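Local structure of Alr1585 protein (Nostoc sp., 5C2I) at residues 38-43 and 153-159; 32-36 and 234-238; 141-146 and 180-184; 95-99 and 454-459. The protein probably uses its bound haem to reduce hydrogen peroxide while oxidising dyes and other substrates, as a member of the dye-decolorizing (DyP-type) peroxidases. The protein carries 1 engineered substitution. One frame throughout, in Å; residues are numbered along the deposited sequence.

How the contacts relate
The chain first enters contact 2 at 32-36 and, almost at once, contact 1 at 38-43, where N33 OD1 bonds H38 N. It passes through 95-99 of contact 4 and 141-146 of contact 3, then closes contact 1 at 153-159, contact 3 at 180-184, contact 2 at 234-238 and contact 4 at 454-459. The loop of contact 2 therefore encloses contacts 1 and 3, and that of contact 4 also encloses contact 3, whereas contact 1 crosses contacts 3 and 4, and contact 2 crosses contact 4. Contacts 1 and 3 build on the N-terminal sheet and reach the second subunit; contacts 2 and 4 tie the N-terminal half to the C-terminal half.

Contact 1 of 4, residues 38-43 and 153-159; sequences HGRDHS and LIADDDI
H42 turns its CG anti to the carbonyl carbon (chi1 -64°), which swings the imidazole out beside I159, whose own CG1 is anti to its N (chi1 -176°). I159 CB then sits over the centre of the H42 ring, 3.7 Å from the centroid, while D157 O lies at the ring edge near CD2. An alanine in place of H42 would probably leave I159 without its flat partner and open a gap beside L162, and beside V160 of the second subunit. This CH-pi contact lies beside an antiparallel pair in the N-terminal sheet of the DyP fold: D156 N gives a good bond to H42 O (3.0 Å), the return bond from H42 N is weak, and S43 faces A155 in the following non-hydrogen-bonded pair. A second imidazole, that of H38, covers A155 CB with its face (H38 CE1 to A155 CB 3.5 Å), a fit suited to the small methyl, and its ND1 accepts R40 N in the ring plane. The acidic turn is held from several sides. D157 OD1 takes D41 N at 2.8 Å, D156 OD2 accepts D158 N in an Asx turn, and D158 caps the helix that follows. R40 NH1 reaches D156 OD1 in a long salt bridge of 3.4 Å and meets a water that also binds D157 N, though its strongest polar partner is D91 O, and NH2 pairs with E79. D41 OD2 comes to 3.4 Å from D157 OD1, two like charges whose repulsion is probably offset in part by the bond from D41 N and the nearby positive charge of R40.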
loop_
_atom_site.group_PDB
_atom_site.type_symbol
_atom_site.label_atom_id
_atom_site.label_comp_id
_atom_site.label_asym_id
_atom_site.label_seq_id
_atom_site.Cartn_x
_atom_site.Cartn_y
_atom_site.Cartn_z
ATOM N N HIS A 38 -3.212 14.597 -21.606
ATOM C CA HIS A 38 -1.822 14.553 -21.087
ATOM C C HIS A 38 -1.571 13.345 -20.169
ATOM O O HIS A 38 -0.436 12.924 -20.037
ATOM C CB HIS A 38 -1.390 15.879 -20.423
ATOM C CG HIS A 38 -2.190 16.278 -19.219
ATOM N ND1 HIS A 38 -2.178 15.552 -18.041
ATOM C CD2 HIS A 38 -2.957 17.368 -18.980
ATOM C CE1 HIS A 38 -2.933 16.163 -17.145
ATOM N NE2 HIS A 38 -3.416 17.271 -17.687
ATOM N N GLY A 39 -2.620 12.814 -19.572
ATOM C CA GLY A 39 -2.535 11.618 -18.725
ATOM C C GLY A 39 -1.751 11.719 -17.414
ATOM O O GLY A 39 -1.365 10.699 -16.851
ATOM N N ARG A 40 -1.425 12.931 -16.967
ATOM C CA ARG A 40 -0.649 13.101 -15.732
ATOM C C ARG A 40 -1.607 13.114 -14.552
ATOM O O ARG A 40 -2.757 13.572 -14.653
ATOM C CB ARG A 40 0.193 14.389 -15.745
ATOM C CG ARG A 40 1.075 14.628 -16.986
ATOM C CD ARG A 40 2.177 13.597 -17.224
ATOM N NE ARG A 40 2.916 14.010 -18.442
ATOM C CZ ARG A 40 4.084 14.641 -18.482
ATOM N NH1 ARG A 40 4.793 14.934 -17.384
ATOM N NH2 ARG A 40 4.570 15.038 -19.650
ATOM N N ASP A 41 -1.117 12.658 -13.416
ATOM C CA ASP A 41 -1.966 12.508 -12.225
ATOM C C ASP A 41 -2.289 13.801 -11.475
ATOM O O ASP A 41 -3.238 13.846 -10.713
ATOM C CB ASP A 41 -1.300 11.556 -11.244
ATOM C CG ASP A 41 -1.491 10.111 -11.645
ATOM O OD1 ASP A 41 -2.623 9.764 -12.109
ATOM O OD2 ASP A 41 -0.504 9.353 -11.476
ATOM N N HIS A 42 -1.515 14.832 -11.705
ATOM C CA HIS A 42 -1.691 16.089 -10.975
ATOM C C HIS A 42 -1.555 17.251 -11.943
ATOM O O HIS A 42 -0.761 17.206 -12.886
ATOM C CB HIS A 42 -0.648 16.223 -9.879
ATOM C CG HIS A 42 -0.760 15.189 -8.823
ATOM N ND1 HIS A 42 -1.666 15.288 -7.785
ATOM C CD2 HIS A 42 -0.122 14.005 -8.663
ATOM C CE1 HIS A 42 -1.600 14.190 -7.048
ATOM N NE2 HIS A 42 -0.664 13.401 -7.555
ATOM N N SER A 43 -2.326 18.295 -11.696
ATOM C CA SER A 43 -2.187 19.468 -12.495
ATOM C C SER A 43 -2.414 20.720 -11.674
ATOM O O SER A 43 -2.982 20.670 -10.561
ATOM C CB SER A 43 -3.142 19.402 -13.663
ATOM O OG SER A 43 -4.431 19.403 -13.191
ATOM N N LEU A 153 -1.687 25.866 -17.713
ATOM C CA LEU A 153 -1.937 24.513 -17.194
ATOM C C LEU A 153 -0.589 23.800 -17.167
ATOM O O LEU A 153 0.079 23.693 -18.190
ATOM C CB LEU A 153 -2.946 23.787 -18.086
ATOM C CG LEU A 153 -3.356 22.343 -17.714
ATOM C CD1 LEU A 153 -4.695 22.023 -18.393
ATOM C CD2 LEU A 153 -2.304 21.315 -18.116
ATOM N N ILE A 154 -0.199 23.314 -15.985
ATOM C CA ILE A 154 1.018 22.538 -15.804
ATOM C C ILE A 154 0.696 21.229 -15.105
ATOM O O ILE A 154 -0.074 21.224 -14.150
ATOM C CB ILE A 154 2.059 23.294 -14.941
ATOM C CG1 ILE A 154 2.301 24.696 -15.523
ATOM C CG2 ILE A 154 3.407 22.563 -14.972
ATOM C CD1 ILE A 154 1.550 25.730 -14.786
ATOM N N ALA A 155 1.226 20.113 -15.612
ATOM C CA ALA A 155 0.865 18.815 -15.122
ATOM C C ALA A 155 2.045 17.858 -15.046
ATOM O O ALA A 155 2.998 17.948 -15.821
ATOM C CB ALA A 155 -0.285 18.216 -15.977
ATOM N N ASP A 156 1.979 16.958 -14.086
ATOM C CA ASP A 156 3.041 16.031 -13.834
ATOM C C ASP A 156 2.518 14.933 -12.892
ATOM O O ASP A 156 1.624 15.179 -12.109
ATOM C CB ASP A 156 4.234 16.700 -13.169
ATOM C CG ASP A 156 5.535 15.925 -13.409
ATOM O OD1 ASP A 156 6.149 16.107 -14.497
ATOM O OD2 ASP A 156 5.910 15.068 -12.581
ATOM N N ASP A 157 3.098 13.733 -12.987
ATOM C CA ASP A 157 2.746 12.669 -12.026
ATOM C C ASP A 157 3.345 12.866 -10.627
ATOM O O ASP A 157 2.772 12.371 -9.658
ATOM C CB ASP A 157 3.190 11.311 -12.565
ATOM C CG ASP A 157 2.361 10.875 -13.789
ATOM O OD1 ASP A 157 1.172 11.153 -13.878
ATOM O OD2 ASP A 157 2.955 10.218 -14.650
ATOM N N ASP A 158 4.484 13.542 -10.532
ATOM C CA ASP A 158 5.167 13.747 -9.257
ATOM C C ASP A 158 4.666 15.099 -8.669
ATOM O O ASP A 158 5.066 16.161 -9.122
ATOM C CB ASP A 158 6.674 13.781 -9.475
ATOM C CG ASP A 158 7.486 14.027 -8.170
ATOM O OD1 ASP A 158 7.002 14.607 -7.194
ATOM O OD2 ASP A 158 8.695 13.712 -8.153
ATOM N N ILE A 159 3.764 15.023 -7.699
ATOM C CA ILE A 159 3.119 16.267 -7.188
ATOM C C ILE A 159 4.143 17.240 -6.567
ATOM O O ILE A 159 4.117 18.407 -6.848
ATOM C CB ILE A 159 1.950 15.939 -6.224
ATOM C CG1 ILE A 159 1.221 17.192 -5.770
ATOM C CG2 ILE A 159 2.404 15.174 -4.991
ATOM C CD1 ILE A 159 0.733 18.100 -6.874
HETATM O O HOH W 1 1.565 9.760 -16.825
HETATM O O HOH W 2 4.919 13.131 -15.153
#

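Contact 2 of 4, residues 32-36 and 234-238; sequences GNILK and LDSIL
L234 O is gripped by two backbone N-H groups, I237 N (3.0 Å) and L238 N (2.8 Å), and this pair of hydrogen bonds closes the 3-10 segment 234-236 and turns the chain on to L238, presenting three aliphatic side chains to I34 and L35. The result is a buried hydrophobic junction between two connecting segments of the DyP fold, one leading into strand 42-50 of the N-terminal half and the other into strand 239-240 of the C-terminal half. Its hub is the CD2 methyl of L35, which meets L234 CD2, the two leucine side chains crossing at about a right angle, and I237 CG2, each at 3.7 Å, with L238 CD2 slightly farther off. I237 serves both neighbours. Its CG1 is anti to the backbone N (chi1 -167°), sending the extended branch toward I34, while CG2 remains for L35; a beta-branched residue suits this double duty. An alanine here would probably leave I34 and L35 without these two methyl contacts and open a gap beside F389 and F210. L30 and helix 24-29 cover L35 and L238, Y23 packs on L234, and R365 satisfies the buried carbonyls of N33 and I34 with its NE and NH2. The haem lies about 13 Å from the side chain of I237, too far for direct contact. I237 CD1 rests 3.6 Å from I34 CG2 and 3.4 Å from I34 O.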
loop_
_atom_site.group_PDB
_atom_site.type_symbol
_atom_site.label_atom_id
_atom_site.label_comp_id
_atom_site.label_asym_id
_atom_site.label_seq_id
_atom_site.Cartn_x
_atom_site.Cartn_y
_atom_site.Cartn_z
ATOM N N GLY A 32 -0.293 19.941 -26.980
ATOM C CA GLY A 32 -0.758 18.682 -26.420
ATOM C C GLY A 32 -2.051 18.806 -25.625
ATOM O O GLY A 32 -2.605 19.906 -25.470
ATOM N N ASN A 33 -2.550 17.652 -25.160
ATOM C CA ASN A 33 -3.769 17.537 -24.345
ATOM C C ASN A 33 -5.056 17.744 -25.126
ATOM O O ASN A 33 -6.145 17.646 -24.550
ATOM C CB ASN A 33 -3.718 18.501 -23.139
ATOM C CG ASN A 33 -4.665 18.126 -22.015
ATOM O OD1 ASN A 33 -4.891 16.950 -21.717
ATOM N ND2 ASN A 33 -5.197 19.148 -21.350
ATOM N N ILE A 34 -4.953 17.947 -26.429
ATOM C CA ILE A 34 -6.119 18.194 -27.247
ATOM C C ILE A 34 -6.533 16.888 -27.964
ATOM O O ILE A 34 -7.553 16.327 -27.635
ATOM C CB ILE A 34 -5.867 19.348 -28.227
ATOM C CG1 ILE A 34 -5.617 20.661 -27.429
ATOM C CG2 ILE A 34 -7.062 19.557 -29.149
ATOM C CD1 ILE A 34 -5.014 21.809 -28.268
ATOM N N LEU A 35 -5.688 16.392 -28.881
ATOM C CA LEU A 35 -5.953 15.130 -29.559
ATOM C C LEU A 35 -5.878 13.914 -28.643
ATOM O O LEU A 35 -6.561 12.910 -28.899
ATOM C CB LEU A 35 -5.025 14.939 -30.745
ATOM C CG LEU A 35 -5.110 16.022 -31.813
ATOM C CD1 LEU A 35 -4.150 15.708 -32.944
ATOM C CD2 LEU A 35 -6.532 16.220 -32.333
ATOM N N LYS A 36 -5.038 14.008 -27.608
ATOM C CA LYS A 36 -4.919 12.963 -26.603
ATOM C C LYS A 36 -4.614 13.631 -25.292
ATOM O O LYS A 36 -3.771 14.528 -25.208
ATOM C CB LYS A 36 -3.787 11.974 -26.984
ATOM C CG LYS A 36 -3.549 10.840 -25.973
ATOM C CD LYS A 36 -2.814 9.674 -26.638
ATOM C CE LYS A 36 -2.288 8.665 -25.612
ATOM N NZ LYS A 36 -3.431 8.189 -24.768
ATOM N N LEU A 234 -10.615 15.448 -37.629
ATOM C CA LEU A 234 -9.866 16.529 -37.022
ATOM C C LEU A 234 -10.625 17.846 -36.955
ATOM O O LEU A 234 -10.436 18.579 -36.012
ATOM C CB LEU A 234 -8.501 16.735 -37.687
ATOM C CG LEU A 234 -7.458 15.638 -37.418
ATOM C CD1 LEU A 234 -6.222 15.964 -38.250
ATOM C CD2 LEU A 234 -7.095 15.550 -35.963
ATOM N N ASP A 235 -11.489 18.106 -37.922
ATOM C CA ASP A 235 -12.257 19.356 -37.908
ATOM C C ASP A 235 -13.359 19.427 -36.855
ATOM O O ASP A 235 -13.988 20.478 -36.703
ATOM C CB ASP A 235 -12.762 19.736 -39.305
ATOM C CG ASP A 235 -13.865 18.874 -39.807
ATOM O OD1 ASP A 235 -14.326 17.941 -39.152
ATOM O OD2 ASP A 235 -14.325 19.169 -40.900
ATOM N N SER A 236 -13.544 18.348 -36.086
ATOM C CA SER A 236 -14.428 18.379 -34.945
ATOM C C SER A 236 -13.716 18.868 -33.669
ATOM O O SER A 236 -14.357 19.081 -32.638
ATOM C CB SER A 236 -15.086 17.026 -34.687
ATOM O OG SER A 236 -14.086 16.166 -34.153
ATOM N N ILE A 237 -12.412 19.098 -33.756
ATOM C CA ILE A 237 -11.675 19.585 -32.606
ATOM C C ILE A 237 -10.653 20.701 -32.938
ATOM O O ILE A 237 -10.414 21.570 -32.090
ATOM C CB ILE A 237 -10.996 18.395 -31.861
ATOM C CG1 ILE A 237 -10.490 18.780 -30.491
ATOM C CG2 ILE A 237 -9.858 17.762 -32.684
ATOM C CD1 ILE A 237 -10.044 17.606 -29.632
ATOM N N LEU A 238 -10.043 20.658 -34.126
ATOM C CA LEU A 238 -9.058 21.665 -34.513
ATOM C C LEU A 238 -9.624 22.781 -35.367
ATOM O O LEU A 238 -10.497 22.551 -36.159
ATOM C CB LEU A 238 -7.893 20.999 -35.261
ATOM C CG LEU A 238 -7.182 19.875 -34.512
ATOM C CD1 LEU A 238 -5.947 19.443 -35.259
ATOM C CD2 LEU A 238 -6.823 20.272 -33.089
#

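Contact 3 of 4, residues 141-146 and 180-184; sequences ELGFQS and VHRED
G143 brings its bare CA against strand 180-184, 3.4 Å from V180 O and 3.9 Å from H181 CB, a closeness that a side chain would forbid. A beta carbon at this position would fall 2.4 Å from H181 ND1, so there is no room for a side chain and glycine suits the place. Next to it F144 meets the H181 imidazole obliquely: the ring planes stand 50° apart, and the CZ corner of the phenyl comes to 3.4 Å from H181 CD2. H181 reaches this position with CG anti to its backbone N (chi1 -171°), which also aims NE2 along the strand at E183. There NE2 donates a short bond of 2.6 Å to E183 OE2; the acceptor lies near the imidazole plane, while the donor meets the carboxylate on the anti side, 35° out of its plane. That bond probably helps to fix the rotation of the imidazole. E183 OE2 and E141 OE1 are 4.5 Å apart, and K258 bridges both, which probably makes their proximity tolerable. S146 packs its CB and OG loosely on V180. Q171 of the second subunit bonds both E141 OE1 and G143 N, placing this helix at the interface with that subunit. Within the N-terminal alpha+beta barrel domain of the DyP fold, the weakly bonded helix 142-145 thus rests near the start of strand 177-189, with F144 edge-to-face against F47 of strand 42-50 and touching K258 of strand 250-261.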
loop_
_atom_site.group_PDB
_atom_site.type_symbol
_atom_site.label_atom_id
_atom_site.label_comp_id
_atom_site.label_asym_id
_atom_site.label_seq_id
_atom_site.Cartn_x
_atom_site.Cartn_y
_atom_site.Cartn_z
ATOM N N GLU A 141 -17.584 31.710 -7.699
ATOM C CA GLU A 141 -16.426 31.915 -6.847
ATOM C C GLU A 141 -15.666 33.165 -7.288
ATOM O O GLU A 141 -15.583 33.484 -8.490
ATOM C CB GLU A 141 -15.539 30.683 -6.826
ATOM C CG GLU A 141 -16.187 29.602 -5.962
ATOM C CD GLU A 141 -15.412 28.308 -5.885
ATOM O OE1 GLU A 141 -14.274 28.241 -6.354
ATOM O OE2 GLU A 141 -15.981 27.329 -5.328
ATOM N N LEU A 142 -15.164 33.907 -6.289
ATOM C CA LEU A 142 -14.522 35.216 -6.518
ATOM C C LEU A 142 -13.470 35.213 -7.622
ATOM O O LEU A 142 -13.468 36.095 -8.467
ATOM C CB LEU A 142 -13.884 35.735 -5.220
ATOM C CG LEU A 142 -14.845 36.184 -4.117
ATOM C CD1 LEU A 142 -14.091 36.347 -2.798
ATOM C CD2 LEU A 142 -15.529 37.499 -4.507
ATOM N N GLY A 143 -12.613 34.201 -7.643
ATOM C CA GLY A 143 -11.563 34.103 -8.663
ATOM C C GLY A 143 -12.093 34.225 -10.104
ATOM O O GLY A 143 -11.496 34.899 -10.956
ATOM N N PHE A 144 -13.252 33.625 -10.363
ATOM C CA PHE A 144 -13.810 33.620 -11.689
ATOM C C PHE A 144 -14.568 34.888 -12.035
ATOM O O PHE A 144 -14.920 35.075 -13.184
ATOM C CB PHE A 144 -14.706 32.387 -11.876
ATOM C CG PHE A 144 -13.947 31.074 -11.839
ATOM C CD1 PHE A 144 -13.145 30.693 -12.901
ATOM C CD2 PHE A 144 -13.997 30.261 -10.726
ATOM C CE1 PHE A 144 -12.452 29.509 -12.866
ATOM C CE2 PHE A 144 -13.294 29.074 -10.683
ATOM C CZ PHE A 144 -12.511 28.701 -11.754
ATOM N N GLN A 145 -14.843 35.745 -11.044
ATOM C CA GLN A 145 -15.524 36.994 -11.320
ATOM C C GLN A 145 -14.624 38.038 -11.942
ATOM O O GLN A 145 -15.108 39.010 -12.499
ATOM C CB GLN A 145 -16.191 37.543 -10.060
ATOM C CG GLN A 145 -17.308 36.607 -9.581
ATOM C CD GLN A 145 -18.171 37.195 -8.501
ATOM O OE1 GLN A 145 -18.409 38.387 -8.487
ATOM N NE2 GLN A 145 -18.622 36.370 -7.572
ATOM N N SER A 146 -13.317 37.872 -11.813
ATOM C CA SER A 146 -12.357 38.785 -12.445
ATOM C C SER A 146 -12.392 38.622 -13.951
ATOM O O SER A 146 -12.831 37.603 -14.453
ATOM C CB SER A 146 -10.941 38.462 -11.978
ATOM O OG SER A 146 -10.799 38.802 -10.597
ATOM N N VAL A 180 -5.283 35.312 -10.582
ATOM C CA VAL A 180 -6.573 35.647 -9.972
ATOM C C VAL A 180 -7.250 34.414 -9.390
ATOM O O VAL A 180 -8.162 34.529 -8.577
ATOM C CB VAL A 180 -7.523 36.404 -10.949
ATOM C CG1 VAL A 180 -6.877 37.706 -11.407
ATOM C CG2 VAL A 180 -7.929 35.542 -12.139
ATOM N N HIS A 181 -6.821 33.238 -9.825
ATOM C CA HIS A 181 -7.388 31.996 -9.335
ATOM C C HIS A 181 -6.431 30.850 -9.583
ATOM O O HIS A 181 -5.706 30.857 -10.599
ATOM C CB HIS A 181 -8.732 31.727 -10.006
ATOM C CG HIS A 181 -9.461 30.593 -9.407
ATOM N ND1 HIS A 181 -9.860 30.598 -8.091
ATOM C CD2 HIS A 181 -9.755 29.366 -9.889
ATOM C CE1 HIS A 181 -10.447 29.445 -7.812
ATOM N NE2 HIS A 181 -10.391 28.681 -8.884
ATOM N N ARG A 182 -6.424 29.877 -8.664
ATOM C CA ARG A 182 -5.652 28.644 -8.832
ATOM C C ARG A 182 -6.508 27.428 -8.492
ATOM O O ARG A 182 -7.255 27.435 -7.506
ATOM C CB ARG A 182 -4.392 28.662 -7.967
ATOM C CG ARG A 182 -3.578 27.379 -7.986
ATOM C CD ARG A 182 -2.254 27.476 -7.223
ATOM N NE ARG A 182 -1.624 26.166 -7.051
ATOM C CZ ARG A 182 -0.339 25.938 -6.890
ATOM N NH1 ARG A 182 0.559 26.920 -6.922
ATOM N NH2 ARG A 182 0.061 24.687 -6.722
ATOM N N GLU A 183 -6.322 26.366 -9.272
ATOM C CA GLU A 183 -6.761 25.034 -8.898
ATOM C C GLU A 183 -5.581 24.054 -8.934
ATOM O O GLU A 183 -4.620 24.222 -9.713
ATOM C CB GLU A 183 -7.873 24.542 -9.819
ATOM C CG GLU A 183 -9.162 25.384 -9.812
ATOM C CD GLU A 183 -9.992 25.256 -8.548
ATOM O OE1 GLU A 183 -9.794 24.318 -7.732
ATOM O OE2 GLU A 183 -10.882 26.136 -8.366
ATOM N N ASP A 184 -5.694 23.010 -8.106
ATOM C CA ASP A 184 -4.782 21.885 -8.107
ATOM C C ASP A 184 -5.627 20.637 -8.367
ATOM O O ASP A 184 -6.238 20.091 -7.457
ATOM C CB ASP A 184 -4.067 21.771 -6.762
ATOM C CG ASP A 184 -2.974 22.819 -6.597
ATOM O OD1 ASP A 184 -3.288 23.991 -6.221
ATOM O OD2 ASP A 184 -1.807 22.476 -6.899
#

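Contact 4 of 4, residues 95-99 and 454-459; sequences NFFLS and EYFFAP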
loop_
_atom_site.group_PDB
_atom_site.type_symbol
_atom_site.label_atom_id
_atom_site.label_comp_id
_atom_site.label_asym_id
_atom_site.label_seq_id
_atom_site.Cartn_x
_atom_site.Cartn_y
_atom_site.Cartn_z
ATOM N N ASN A 95 0.270 23.563 -21.026
ATOM C CA ASN A 95 -0.569 24.222 -22.009
ATOM C C ASN A 95 -0.635 25.713 -21.657
ATOM O O ASN A 95 -0.462 26.117 -20.489
ATOM C CB ASN A 95 -2.025 23.749 -21.957
ATOM C CG ASN A 95 -2.316 22.434 -22.631
ATOM O OD1 ASN A 95 -3.037 21.601 -22.069
ATOM N ND2 ASN A 95 -1.850 22.254 -23.873
ATOM N N PHE A 96 -0.959 26.518 -22.650
ATOM C CA PHE A 96 -1.271 27.932 -22.439
ATOM C C PHE A 96 -2.500 28.302 -23.268
ATOM O O PHE A 96 -2.538 28.039 -24.486
ATOM C CB PHE A 96 -0.086 28.800 -22.837
ATOM C CG PHE A 96 -0.295 30.278 -22.606
ATOM C CD1 PHE A 96 -0.132 30.815 -21.353
ATOM C CD2 PHE A 96 -0.684 31.116 -23.641
ATOM C CE1 PHE A 96 -0.390 32.159 -21.117
ATOM C CE2 PHE A 96 -0.893 32.468 -23.430
ATOM C CZ PHE A 96 -0.735 32.987 -22.163
ATOM N N PHE A 97 -3.478 28.924 -22.622
ATOM C CA PHE A 97 -4.732 29.330 -23.280
ATOM C C PHE A 97 -5.000 30.821 -23.127
ATOM O O PHE A 97 -4.682 31.406 -22.077
ATOM C CB PHE A 97 -5.906 28.562 -22.692
ATOM C CG PHE A 97 -5.709 27.062 -22.575
ATOM C CD1 PHE A 97 -5.972 26.227 -23.619
ATOM C CD2 PHE A 97 -5.283 26.493 -21.370
ATOM C CE1 PHE A 97 -5.783 24.853 -23.487
ATOM C CE2 PHE A 97 -5.142 25.141 -21.218
ATOM C CZ PHE A 97 -5.381 24.302 -22.284
ATOM N N LEU A 98 -5.602 31.423 -24.146
ATOM C CA LEU A 98 -6.031 32.828 -24.118
ATOM C C LEU A 98 -7.531 32.945 -24.221
ATOM O O LEU A 98 -8.160 32.249 -25.018
ATOM C CB LEU A 98 -5.391 33.638 -25.268
ATOM C CG LEU A 98 -3.887 33.885 -25.123
ATOM C CD1 LEU A 98 -3.294 34.326 -26.445
ATOM C CD2 LEU A 98 -3.609 34.901 -24.034
ATOM N N SER A 99 -8.107 33.852 -23.428
ATOM C CA SER A 99 -9.499 34.267 -23.613
ATOM C C SER A 99 -9.585 35.352 -24.677
ATOM O O SER A 99 -8.558 35.936 -25.068
ATOM C CB SER A 99 -10.077 34.818 -22.297
ATOM O OG SER A 99 -9.499 36.078 -21.964
ATOM N N GLU A 454 -14.638 29.947 -18.062
ATOM C CA GLU A 454 -14.427 30.803 -19.210
ATOM C C GLU A 454 -14.141 29.972 -20.412
ATOM O O GLU A 454 -13.767 28.781 -20.307
ATOM C CB GLU A 454 -13.277 31.781 -18.935
ATOM C CG GLU A 454 -13.012 32.856 -19.967
ATOM C CD GLU A 454 -14.230 33.711 -20.286
ATOM O OE1 GLU A 454 -15.080 33.252 -21.075
ATOM O OE2 GLU A 454 -14.327 34.825 -19.758
ATOM N N TYR A 455 -14.342 30.598 -21.568
ATOM C CA TYR A 455 -13.984 30.022 -22.849
ATOM C C TYR A 455 -12.619 30.530 -23.275
ATOM O O TYR A 455 -12.340 31.728 -23.161
ATOM C CB TYR A 455 -14.950 30.494 -23.899
ATOM C CG TYR A 455 -16.413 30.129 -23.744
ATOM C CD1 TYR A 455 -16.832 28.808 -23.610
ATOM C CD2 TYR A 455 -17.394 31.121 -23.815
ATOM C CE1 TYR A 455 -18.190 28.479 -23.520
ATOM C CE2 TYR A 455 -18.736 30.800 -23.767
ATOM C CZ TYR A 455 -19.122 29.470 -23.628
ATOM O OH TYR A 455 -20.479 29.173 -23.602
ATOM N N PHE A 456 -11.781 29.640 -23.778
ATOM C CA PHE A 456 -10.444 29.996 -24.261
ATOM C C PHE A 456 -10.144 29.404 -25.618
ATOM O O PHE A 456 -10.840 28.489 -26.084
ATOM C CB PHE A 456 -9.360 29.468 -23.318
ATOM C CG PHE A 456 -9.489 29.923 -21.874
ATOM C CD1 PHE A 456 -10.268 29.203 -20.974
ATOM C CD2 PHE A 456 -8.782 30.987 -21.406
ATOM C CE1 PHE A 456 -10.379 29.611 -19.665
ATOM C CE2 PHE A 456 -8.850 31.383 -20.080
ATOM C CZ PHE A 456 -9.687 30.709 -19.209
ATOM N N PHE A 457 -9.060 29.889 -26.230
ATOM C CA PHE A 457 -8.463 29.262 -27.412
ATOM C C PHE A 457 -7.060 28.825 -27.023
ATOM O O PHE A 457 -6.349 29.562 -26.324
ATOM C CB PHE A 457 -8.413 30.256 -28.545
ATOM C CG PHE A 457 -7.968 29.668 -29.850
ATOM C CD1 PHE A 457 -8.743 28.730 -30.505
ATOM C CD2 PHE A 457 -6.791 30.054 -30.415
ATOM C CE1 PHE A 457 -8.336 28.174 -31.703
ATOM C CE2 PHE A 457 -6.383 29.555 -31.660
ATOM C CZ PHE A 457 -7.145 28.571 -32.284
ATOM N N ALA A 458 -6.701 27.597 -27.398
ATOM C CA ALA A 458 -5.334 27.092 -27.314
ATOM C C ALA A 458 -4.630 27.473 -28.607
ATOM O O ALA A 458 -4.863 26.837 -29.629
ATOM C CB ALA A 458 -5.338 25.582 -27.152
ATOM N N PRO A 459 -3.772 28.520 -28.593
ATOM C CA PRO A 459 -3.149 28.913 -29.845
ATOM C C PRO A 459 -2.059 27.952 -30.301
ATOM O O PRO A 459 -1.589 27.138 -29.522
ATOM C CB PRO A 459 -2.557 30.305 -29.530
ATOM C CG PRO A 459 -3.134 30.702 -28.223
ATOM C CD PRO A 459 -3.422 29.427 -27.498
#
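F97 and F456 meet through their beta carbons, 3.6 Å apart, and from there their rings diverge to different neighbours. They mark the place where the two antiparallel sheets of the DyP fold join: strand 93-98, at the edge of the N-terminal sheet, pairs with strand 448-458 of the C-terminal one. The short strand axes are splayed at 122°, and the pairing amounts to a single antiparallel bridge, in which L98 N donates to F457 O at 3.0 Å and F457 N to L98 O at 2.8 Å. Both bonds are nearly straight, and the first lies in the carbonyl plane. F97 keeps its CG beside the backbone N (chi1 -48°), which carries the ring along to A458; its CD1 corner touches A458 CB obliquely at 3.6 Å, and the small methyl lets the phenyl come so close. The F456 ring leans the other way, its edge toward L98 C and its CD2 reaching S99 N, while E454 CG lies over one of its faces. L151 and L254, one from each sheet, pack on both phenylalanines and bury the junction. The CB of L98 points away from 454-459, yet its CD1 reaches P459 CG, the two side chains crossing at about a right angle, with Y103 of helix 100-105 beside both. S99 is the N-cap of that helix, its OG bonding G102 N as well as I148 O. P459 suits the end of the pairing, because it has no N-H to offer: instead its CD sits 3.4 Å from F96 O, whose hydrogen bond comes from Q31 NE2.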